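Local atomic coordinates of probable FAD-dependent oxidoreductase PA4991 (Pseudomonas aeruginosa PAO1, PDB entry 5EZ7), a protein that binds one FAD per monomer and probably works as an FAD-dependent oxidoreductase on a substrate that is still unknown. Residues L134-R139 / L239-A244; Q4-D9 / A32-E37; T66-A71 / L326-A331. All blocks are in the same frame, centred on the assembly; numbering follows the deposited sequence.

Interaction 1. Residues L134-R139 / L239-A244; sequences LPPALR and LKPLYA
Ala-137 and Pro-241 make the one hydrogen bond between 134-139 and 239-244. Ala-137 N donates to Pro-241 O over 3.3 Å. The donor is tilted 26° from the carbonyl plane.

The rest is mostly apolar packing. The side chains of Pro-136 and Pro-241 cross at about a right angle, with Pro-136 CB 3.7 Å from Pro-241 CD. Ala-137 CB meets Leu-242 CB at 3.8 Å. Leu-242 has CG anti to its backbone N (chi1 179°); chi2 then sets CD2 on Ala-137 CB and CD1 4.3 Å from Leu-138 CG. Pro-135 CB also comes near CD1 of Leu-242. Lys-240 lays CB beside the Ala-137 backbone and CD near Pro-136 O, while the amine turns off from the other loop.

Backbone polar groups find partners nearby. Within 134-139, Leu-138 N bonds to Pro-135 O at 2.8 Å across the short 3-10 turn. Outside, Trp-302 NE1 bonds to Ala-137 O and Trp-269 NE1 to Lys-240 O. Leu-300 touches both Leu-138 and Leu-242.

The contact joins two loops that lead into strands 146-149 and 244-246 of the eight-stranded sheet. Beyond one backbone hydrogen bond the touching surface is mostly carbon, without a salt bridge.

Interaction 2. Residues Q4-D9 / A32-E37; sequences QALSTD and ATVLVE. With FAD (flavin-adenine dinucleotide), chain B.
Thr-8 and Asp-9 reach Ala-32 and Val-34 through their first torsions. In Thr-8, chi1 of 46° sets CG2 anti to the carbonyl carbon, and this methyl lies 3.8 Å from Val-34 CG2. The two side chains cross at about a right angle. Asp-9 also has CG anti to its carbonyl carbon (chi1 -60°), which carries OD2 to Ala-32 N at 3.0 Å. That bond is nearly straight, 171° at the hydrogen, and meets OD2 on its anti side. Asp-9 N returns a bond to Ala-32 O at 3.1 Å, from above the carbonyl plane. Asp-9 thus grips both the N and the O of Ala-32. Its other oxygen, OD1, is held by His-371, Ser-369 and Gln-200. Strand 33-37 runs parallel to strand 10-13 in the sheet of the Rossmann-type FAD-binding fold, with helix 17-28 between them in the chain. At its far end Glu-37 binds the adenosine ribose of FAD, with OE2 accepting from O3B at 2.8 Å. OE1 is modelled too close to O2B for that distance to be trusted. Gly-15 N and Ala-39 N also bond to this carboxylate. Leu-6 CD1 packs loosely on Val-34 CG2 at 4.3 Å. Thr-8 OG1 is buried here with no hydrogen-bond partner in the model.

Interaction 3. Residues T66-A71 / L326-A331; sequences TGASEA and LRPDNA
Ser-69 and Asp-329 bring the two backbones closest, with CA atoms 5.1 Å apart, where the turn leading into helix 70-73 meets an inverse gamma turn centred on Asp-329. That turn is closed by a weak bond from Asn-330 N to Pro-328 O.

Ser-69 OG donates to Asp-329 OD2 at 2.7 Å. It meets the oxygen on the anti side, 27° out of the carboxylate plane. Ser-69 has OG anti to its own N (chi1 -151°), and this turns the hydroxyl to Asp-329.

The amide of Asn-330 lies against Ala-68 and Ala-71. Its ND2 gives a weak bond to Ala-68 O at 3.2 Å and another weak one to Arg-327 O in its own loop. The same nitrogen lies 3.6 Å from Ala-68 CB. Asn-330 OD1 lies 3.3 Å from Ala-71 CB, and Asp-329 O is close to that methyl too. The amide nitrogen is thus shared between two weak bonds, one to each segment. Ala-68 CB lies beside Arg-327 CB at 4.2 Å, and Pro-328 CD is slightly farther off.

The contact is at the surface. Helix 350-364 lies next to it: Asp-352 touches Ala-71 and Asn-330 and accepts from Ala-331 N, while Arg-356 gives a weak bond to Asn-330 OD1. Strand 332-336, an outermost strand of the six-stranded sheet, follows directly in the chain.

How the interactions relate
From the N terminus, interaction 2 closes first. It is a short loop that holds strand 10-13 and helix 17-28, and it ends before the others open. Interaction 3 opens next at 66-71 and closes at 326-331, a span of more than 250 residues. Interaction 1 is nested inside that span and joins 134-139 to 239-244. No two contacts touch. Interactions 1 and 2 lie on opposite sides of the chain's centre, with centres 45 Å apart. Interaction 2 belongs to the FAD-binding part. Interaction 1 joins two connecting loops of the eight-stranded sheet, 127-129 to 146-149 and 224-236 to 244-246. Interaction 3 ties the start of helix 70-73 to the loop before strand 332-336.

Interaction 1. Residues L134-R139 / L239-A244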
loop_
_atom_site.group_PDB
_atom_site.type_symbol
_atom_site.label_atom_id
_atom_site.label_comp_id
_atom_site.label_asym_id
_atom_site.label_seq_id
_atom_site.Cartn_x
_atom_site.Cartn_y
_atom_site.Cartn_z
ATOM N N LEU A 134 -18.333 18.535 10.128
ATOM C CA LEU A 134 -17.802 17.386 10.908
ATOM C C LEU A 134 -18.111 16.103 10.217
ATOM O O LEU A 134 -19.171 15.995 9.608
ATOM C CB LEU A 134 -18.408 17.281 12.298
ATOM C CG LEU A 134 -17.958 18.372 13.276
ATOM C CD1 LEU A 134 -18.956 18.597 14.408
ATOM C CD2 LEU A 134 -16.562 18.049 13.804
ATOM N N PRO A 135 -17.195 15.106 10.328
ATOM C CA PRO A 135 -17.543 13.746 9.849
ATOM C C PRO A 135 -18.862 13.238 10.484
ATOM O O PRO A 135 -19.140 13.565 11.669
ATOM C CB PRO A 135 -16.359 12.884 10.287
ATOM C CG PRO A 135 -15.241 13.840 10.575
ATOM C CD PRO A 135 -15.828 15.173 10.892
ATOM N N PRO A 136 -19.680 12.488 9.703
ATOM C CA PRO A 136 -20.973 11.977 10.185
ATOM C C PRO A 136 -20.956 11.357 11.598
ATOM O O PRO A 136 -21.839 11.640 12.411
ATOM C CB PRO A 136 -21.322 10.923 9.127
ATOM C CG PRO A 136 -20.774 11.503 7.863
ATOM C CD PRO A 136 -19.465 12.126 8.277
ATOM N N ALA A 137 -19.928 10.557 11.880
ATOM C CA ALA A 137 -19.763 9.892 13.172
ATOM C C ALA A 137 -19.470 10.836 14.363
ATOM O O ALA A 137 -19.520 10.394 15.511
ATOM C CB ALA A 137 -18.676 8.822 13.064
ATOM N N LEU A 138 -19.131 12.099 14.091
ATOM C CA LEU A 138 -18.894 13.107 15.123
ATOM C C LEU A 138 -19.929 14.259 15.145
ATOM O O LEU A 138 -19.710 15.273 15.817
ATOM C CB LEU A 138 -17.495 13.686 14.902
ATOM C CG LEU A 138 -16.323 12.728 14.910
ATOM C CD1 LEU A 138 -15.074 13.513 14.638
ATOM C CD2 LEU A 138 -16.196 12.035 16.250
ATOM N N ARG A 139 -21.036 14.105 14.416
ATOM C CA ARG A 139 -22.079 15.133 14.388
ATOM C C ARG A 139 -22.921 15.182 15.632
ATOM O O ARG A 139 -23.520 16.197 15.895
ATOM C CB ARG A 139 -22.966 15.019 13.144
ATOM C CG ARG A 139 -22.431 15.832 11.974
ATOM C CD ARG A 139 -23.010 15.392 10.640
ATOM N NE ARG A 139 -22.087 15.693 9.541
ATOM C CZ ARG A 139 -22.165 15.197 8.309
ATOM N NH1 ARG A 139 -23.123 14.344 7.966
ATOM N NH2 ARG A 139 -21.260 15.550 7.404
ATOM N N LEU A 239 -23.010 1.875 11.870
ATOM C CA LEU A 239 -21.813 2.685 11.786
ATOM C C LEU A 239 -22.055 3.899 10.877
ATOM O O LEU A 239 -22.892 3.853 10.012
ATOM C CB LEU A 239 -20.616 1.880 11.309
ATOM C CG LEU A 239 -20.370 0.598 12.074
ATOM C CD1 LEU A 239 -19.143 -0.080 11.462
ATOM C CD2 LEU A 239 -20.196 0.808 13.565
ATOM N N LYS A 240 -21.392 5.005 11.186
ATOM C CA LYS A 240 -21.432 6.202 10.383
ATOM C C LYS A 240 -19.996 6.458 9.918
ATOM O O LYS A 240 -19.034 6.133 10.641
ATOM C CB LYS A 240 -21.989 7.373 11.179
ATOM C CG LYS A 240 -23.415 7.128 11.658
ATOM C CD LYS A 240 -24.156 8.425 11.949
ATOM C CE LYS A 240 -25.582 8.223 12.462
ATOM N NZ LYS A 240 -25.641 8.050 13.956
ATOM N N PRO A 241 -19.851 7.005 8.697
ATOM C CA PRO A 241 -18.499 7.198 8.154
ATOM C C PRO A 241 -17.592 8.098 9.054
ATOM O O PRO A 241 -18.040 9.100 9.626
ATOM C CB PRO A 241 -18.723 7.828 6.788
ATOM C CG PRO A 241 -20.186 7.768 6.521
ATOM C CD PRO A 241 -20.920 7.465 7.784
ATOM N N LEU A 242 -16.335 7.685 9.145
ATOM C CA LEU A 242 -15.338 8.289 9.938
ATOM C C LEU A 242 -13.934 7.916 9.423
ATOM O O LEU A 242 -13.618 6.703 9.155
ATOM C CB LEU A 242 -15.480 7.758 11.336
ATOM C CG LEU A 242 -14.486 8.250 12.375
ATOM C CD1 LEU A 242 -14.434 9.793 12.460
ATOM C CD2 LEU A 242 -14.903 7.604 13.670
ATOM N N TYR A 243 -13.093 8.943 9.302
ATOM C CA TYR A 243 -11.694 8.786 8.859
ATOM C C TYR A 243 -10.854 9.714 9.737
ATOM O O TYR A 243 -10.861 10.921 9.517
ATOM C CB TYR A 243 -11.562 9.138 7.369
ATOM C CG TYR A 243 -12.513 8.326 6.518
ATOM C CD1 TYR A 243 -13.843 8.715 6.326
ATOM C CD2 TYR A 243 -12.101 7.136 5.949
ATOM C CE1 TYR A 243 -14.704 7.933 5.564
ATOM C CE2 TYR A 243 -12.957 6.359 5.203
ATOM C CZ TYR A 243 -14.249 6.748 5.017
ATOM O OH TYR A 243 -15.063 5.918 4.278
ATOM N N ALA A 244 -10.173 9.179 10.754
ATOM C CA ALA A 244 -9.573 10.046 11.746
ATOM C C ALA A 244 -8.467 9.414 12.578
ATOM O O ALA A 244 -8.497 8.230 12.850
ATOM C CB ALA A 244 -10.667 10.596 12.660
#

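Interaction 2. Residues Q4-D9 / A32-E37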
loop_
_atom_site.group_PDB
_atom_site.type_symbol
_atom_site.label_atom_id
_atom_site.label_comp_id
_atom_site.label_asym_id
_atom_site.label_seq_id
_atom_site.Cartn_x
_atom_site.Cartn_y
_atom_site.Cartn_z
ATOM N N GLN A 4 7.447 -19.838 -24.157
ATOM C CA GLN A 4 7.975 -18.828 -25.096
ATOM C C GLN A 4 8.831 -17.796 -24.355
ATOM O O GLN A 4 8.359 -17.162 -23.383
ATOM C CB GLN A 4 6.805 -18.136 -25.798
ATOM C CG GLN A 4 7.157 -17.215 -26.960
ATOM C CD GLN A 4 5.901 -16.568 -27.568
ATOM O OE1 GLN A 4 4.864 -17.216 -27.753
ATOM N NE2 GLN A 4 5.983 -15.278 -27.849
ATOM N N ALA A 5 10.078 -17.638 -24.775
ATOM C CA ALA A 5 10.962 -16.701 -24.082
ATOM C C ALA A 5 10.483 -15.257 -24.245
ATOM O O ALA A 5 9.885 -14.917 -25.258
ATOM C CB ALA A 5 12.383 -16.839 -24.585
ATOM N N LEU A 6 10.733 -14.419 -23.246
ATOM C CA LEU A 6 10.306 -13.032 -23.300
ATOM C C LEU A 6 11.477 -12.083 -23.179
ATOM O O LEU A 6 12.521 -12.433 -22.658
ATOM C CB LEU A 6 9.320 -12.702 -22.186
ATOM C CG LEU A 6 8.051 -13.554 -22.001
ATOM C CD1 LEU A 6 7.141 -12.902 -20.961
ATOM C CD2 LEU A 6 7.282 -13.763 -23.297
ATOM N N SER A 7 11.237 -10.856 -23.616
ATOM C CA SER A 7 12.223 -9.796 -23.652
ATOM C C SER A 7 11.470 -8.490 -23.339
ATOM O O SER A 7 10.440 -8.236 -23.957
ATOM C CB SER A 7 12.832 -9.814 -25.062
ATOM O OG SER A 7 13.545 -8.661 -25.378
ATOM N N THR A 8 11.917 -7.727 -22.339
ATOM C CA THR A 8 11.408 -6.374 -22.069
ATOM C C THR A 8 12.531 -5.467 -21.598
ATOM O O THR A 8 13.701 -5.864 -21.586
ATOM C CB THR A 8 10.280 -6.307 -20.965
ATOM O OG1 THR A 8 10.654 -7.090 -19.807
ATOM C CG2 THR A 8 8.931 -6.678 -21.554
ATOM N N ASP A 9 12.148 -4.251 -21.189
ATOM C CA ASP A 9 13.053 -3.309 -20.598
ATOM C C ASP A 9 13.183 -3.514 -19.109
ATOM O O ASP A 9 14.295 -3.671 -18.652
ATOM C CB ASP A 9 12.627 -1.875 -20.931
ATOM C CG ASP A 9 12.596 -1.609 -22.463
ATOM O OD1 ASP A 9 13.529 -2.051 -23.200
ATOM O OD2 ASP A 9 11.611 -0.978 -22.903
ATOM N N ALA A 32 8.775 -0.923 -22.064
ATOM C CA ALA A 32 8.067 -2.184 -22.057
ATOM C C ALA A 32 8.389 -2.882 -20.723
ATOM O O ALA A 32 9.522 -2.836 -20.250
ATOM C CB ALA A 32 8.522 -3.026 -23.248
ATOM N N THR A 33 7.405 -3.527 -20.127
ATOM C CA THR A 33 7.544 -4.159 -18.815
ATOM C C THR A 33 6.853 -5.510 -18.735
ATOM O O THR A 33 5.936 -5.799 -19.506
ATOM C CB THR A 33 6.918 -3.292 -17.710
ATOM O OG1 THR A 33 5.500 -3.144 -17.940
ATOM C CG2 THR A 33 7.551 -1.962 -17.641
ATOM N N VAL A 34 7.323 -6.337 -17.811
ATOM C CA VAL A 34 6.579 -7.471 -17.296
ATOM C C VAL A 34 6.520 -7.324 -15.777
ATOM O O VAL A 34 7.550 -6.996 -15.152
ATOM C CB VAL A 34 7.283 -8.792 -17.662
ATOM C CG1 VAL A 34 6.676 -9.983 -16.934
ATOM C CG2 VAL A 34 7.193 -9.030 -19.176
ATOM N N LEU A 35 5.346 -7.582 -15.186
ATOM C CA LEU A 35 5.185 -7.553 -13.733
ATOM C C LEU A 35 4.721 -8.912 -13.278
ATOM O O LEU A 35 3.655 -9.389 -13.680
ATOM C CB LEU A 35 4.188 -6.488 -13.306
ATOM C CG LEU A 35 4.129 -6.175 -11.799
ATOM C CD1 LEU A 35 3.427 -4.838 -11.525
ATOM C CD2 LEU A 35 3.442 -7.270 -10.988
ATOM N N VAL A 36 5.506 -9.490 -12.381
ATOM C CA VAL A 36 5.355 -10.867 -11.964
ATOM C C VAL A 36 4.833 -10.852 -10.553
ATOM O O VAL A 36 5.424 -10.193 -9.699
ATOM C CB VAL A 36 6.714 -11.621 -11.993
ATOM C CG1 VAL A 36 6.547 -13.054 -11.496
ATOM C CG2 VAL A 36 7.255 -11.652 -13.411
ATOM N N GLU A 37 3.735 -11.570 -10.326
ATOM C CA GLU A 37 3.084 -11.699 -9.000
ATOM C C GLU A 37 2.761 -13.176 -8.741
ATOM O O GLU A 37 2.257 -13.871 -9.626
ATOM C CB GLU A 37 1.810 -10.842 -8.960
ATOM C CG GLU A 37 0.848 -11.188 -7.843
ATOM C CD GLU A 37 1.403 -10.762 -6.494
ATOM O OE1 GLU A 37 1.542 -11.637 -5.580
ATOM O OE2 GLU A 37 1.663 -9.526 -6.387
HETATM P PA FAD B . 2.917 -5.373 -0.744
HETATM O O1A FAD B . 1.590 -4.692 -0.832
HETATM O O2A FAD B . 3.220 -6.314 0.389
HETATM O O5B FAD B . 3.135 -6.114 -2.129
HETATM C C5B FAD B . 4.167 -7.058 -2.333
HETATM C C4B FAD B . 3.665 -7.993 -3.412
HETATM O O4B FAD B . 4.733 -8.866 -3.818
HETATM C C3B FAD B . 2.498 -8.852 -2.915
HETATM O O3B FAD B . 1.357 -8.704 -3.762
HETATM C C2B FAD B . 3.064 -10.259 -2.944
HETATM O O2B FAD B . 2.117 -11.280 -3.249
HETATM C C1B FAD B . 4.176 -10.152 -3.991
HETATM N N9A FAD B . 5.242 -11.144 -3.812
HETATM C C8A FAD B . 5.820 -11.499 -2.651
HETATM N N7A FAD B . 6.752 -12.442 -2.871
HETATM C C5A FAD B . 6.784 -12.691 -4.185
HETATM C C6A FAD B . 7.548 -13.592 -5.060
HETATM N N6A FAD B . 8.478 -14.391 -4.515
HETATM N N1A FAD B . 7.302 -13.566 -6.380
HETATM C C2A FAD B . 6.367 -12.751 -6.902
HETATM N N3A FAD B . 5.625 -11.903 -6.159
HETATM C C4A FAD B . 5.789 -11.839 -4.815
HETATM N N1 FAD B . 0.516 3.336 4.289
HETATM C C2 FAD B . -0.077 4.531 4.087
HETATM O O2 FAD B . 0.502 5.383 3.373
HETATM N N3 FAD B . -1.270 4.841 4.625
HETATM C C4 FAD B . -1.945 3.993 5.396
HETATM O O4 FAD B . -3.056 4.298 5.874
HETATM C C4X FAD B . -1.365 2.672 5.661
HETATM N N5 FAD B . -2.000 1.773 6.436
HETATM C C5X FAD B . -1.464 0.560 6.662
HETATM C C6 FAD B . -2.160 -0.344 7.454
HETATM C C7 FAD B . -1.648 -1.600 7.707
HETATM C C7M FAD B . -2.426 -2.564 8.550
HETATM C C8 FAD B . -0.350 -1.995 7.104
HETATM C C8M FAD B . 0.259 -3.362 7.332
HETATM C C9 FAD B . 0.346 -1.089 6.324
HETATM C C9A FAD B . -0.153 0.187 6.071
HETATM N N10 FAD B . 0.534 1.138 5.265
HETATM C C10 FAD B . -0.058 2.385 5.033
HETATM C "C1'" FAD B . 1.807 0.833 4.633
HETATM C "C2'" FAD B . 1.520 0.209 3.278
HETATM O "O2'" FAD B . 0.471 -0.765 3.358
HETATM C "C3'" FAD B . 2.780 -0.408 2.687
HETATM O "O3'" FAD B . 3.873 0.516 2.864
HETATM C "C4'" FAD B . 2.598 -0.701 1.200
HETATM O "O4'" FAD B . 1.287 -1.188 0.913
HETATM C "C5'" FAD B . 3.597 -1.732 0.712
HETATM O "O5'" FAD B . 3.488 -1.850 -0.713
HETATM P P FAD B . 4.359 -2.960 -1.464
HETATM O O1P FAD B . 3.846 -3.090 -2.874
HETATM O O2P FAD B . 5.782 -2.610 -1.213
HETATM O O3P FAD B . 4.088 -4.279 -0.594
#

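Interaction 3. Residues T66-A71 / L326-A331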
loop_
_atom_site.group_PDB
_atom_site.type_symbol
_atom_site.label_atom_id
_atom_site.label_comp_id
_atom_site.label_asym_id
_atom_site.label_seq_id
_atom_site.Cartn_x
_atom_site.Cartn_y
_atom_site.Cartn_z
ATOM N N THR A 66 12.008 20.091 6.851
ATOM C CA THR A 66 11.341 19.200 5.906
ATOM C C THR A 66 12.321 18.587 4.892
ATOM O O THR A 66 11.907 18.256 3.792
ATOM C CB THR A 66 10.174 19.937 5.173
ATOM O OG1 THR A 66 9.390 19.007 4.407
ATOM C CG2 THR A 66 10.690 21.116 4.268
ATOM N N GLY A 67 13.599 18.421 5.260
ATOM C CA GLY A 67 14.628 17.847 4.364
ATOM C C GLY A 67 14.278 16.457 3.830
ATOM O O GLY A 67 13.945 16.311 2.649
ATOM N N ALA A 68 14.356 15.445 4.702
ATOM C CA ALA A 68 13.848 14.082 4.420
ATOM C C ALA A 68 12.313 14.092 4.326
ATOM O O ALA A 68 11.722 13.586 3.359
ATOM C CB ALA A 68 14.311 13.104 5.502
ATOM N N SER A 69 11.688 14.721 5.321
ATOM C CA SER A 69 10.230 14.903 5.378
ATOM C C SER A 69 9.603 15.724 4.211
ATOM O O SER A 69 8.383 15.947 4.222
ATOM C CB SER A 69 9.837 15.516 6.747
ATOM O OG SER A 69 8.537 15.128 7.155
ATOM N N GLU A 70 10.400 16.172 3.227
ATOM C CA GLU A 70 9.845 16.793 2.011
ATOM C C GLU A 70 9.045 15.792 1.177
ATOM O O GLU A 70 7.994 16.158 0.646
ATOM C CB GLU A 70 10.923 17.460 1.117
ATOM C CG GLU A 70 10.440 18.723 0.379
ATOM C CD GLU A 70 11.510 19.809 0.252
ATOM O OE1 GLU A 70 12.514 19.573 -0.455
ATOM O OE2 GLU A 70 11.351 20.904 0.851
ATOM N N ALA A 71 9.533 14.549 1.062
ATOM C CA ALA A 71 8.967 13.595 0.108
ATOM C C ALA A 71 7.507 13.279 0.447
ATOM O O ALA A 71 6.629 13.437 -0.390
ATOM C CB ALA A 71 9.806 12.339 0.052
ATOM N N LEU A 326 19.163 4.915 5.225
ATOM C CA LEU A 326 17.782 5.406 5.026
ATOM C C LEU A 326 17.664 6.899 5.208
ATOM O O LEU A 326 18.383 7.482 6.008
ATOM C CB LEU A 326 16.819 4.879 6.112
ATOM C CG LEU A 326 16.130 3.530 6.054
ATOM C CD1 LEU A 326 17.147 2.462 6.303
ATOM C CD2 LEU A 326 15.045 3.433 7.120
ATOM N N ARG A 327 16.684 7.485 4.523
ATOM C CA ARG A 327 16.079 8.761 4.897
ATOM C C ARG A 327 14.653 8.447 5.356
ATOM O O ARG A 327 13.890 7.853 4.595
ATOM C CB ARG A 327 16.049 9.693 3.688
ATOM C CG ARG A 327 17.400 10.281 3.352
ATOM C CD ARG A 327 17.303 11.244 2.200
ATOM N NE ARG A 327 18.537 12.015 2.094
ATOM C CZ ARG A 327 18.689 13.142 1.390
ATOM N NH1 ARG A 327 17.681 13.655 0.680
ATOM N NH2 ARG A 327 19.871 13.760 1.384
ATOM N N PRO A 328 14.282 8.810 6.592
ATOM C CA PRO A 328 12.999 8.351 7.138
ATOM C C PRO A 328 11.673 8.522 6.339
ATOM O O PRO A 328 11.065 7.496 5.970
ATOM C CB PRO A 328 12.947 9.047 8.494
ATOM C CG PRO A 328 14.371 9.013 8.924
ATOM C CD PRO A 328 15.170 9.292 7.669
ATOM N N ASP A 329 11.183 9.732 6.058
ATOM C CA ASP A 329 9.833 9.816 5.390
ATOM C C ASP A 329 9.963 9.683 3.869
ATOM O O ASP A 329 9.435 10.500 3.114
ATOM C CB ASP A 329 9.100 11.127 5.727
ATOM C CG ASP A 329 8.911 11.360 7.241
ATOM O OD1 ASP A 329 8.542 10.413 7.955
ATOM O OD2 ASP A 329 9.099 12.517 7.712
ATOM N N ASN A 330 10.702 8.656 3.439
ATOM C CA ASN A 330 11.051 8.413 2.012
ATOM C C ASN A 330 10.927 6.947 1.694
ATOM O O ASN A 330 11.014 6.088 2.589
ATOM C CB ASN A 330 12.481 8.826 1.682
ATOM C CG ASN A 330 12.726 10.300 1.880
ATOM O OD1 ASN A 330 12.677 11.075 0.926
ATOM N ND2 ASN A 330 12.986 10.702 3.124
ATOM N N ALA A 331 10.709 6.654 0.420
ATOM C CA ALA A 331 10.811 5.301 -0.054
ATOM C C ALA A 331 12.269 4.914 0.089
ATOM O O ALA A 331 13.123 5.782 0.191
ATOM C CB ALA A 331 10.387 5.224 -1.516
#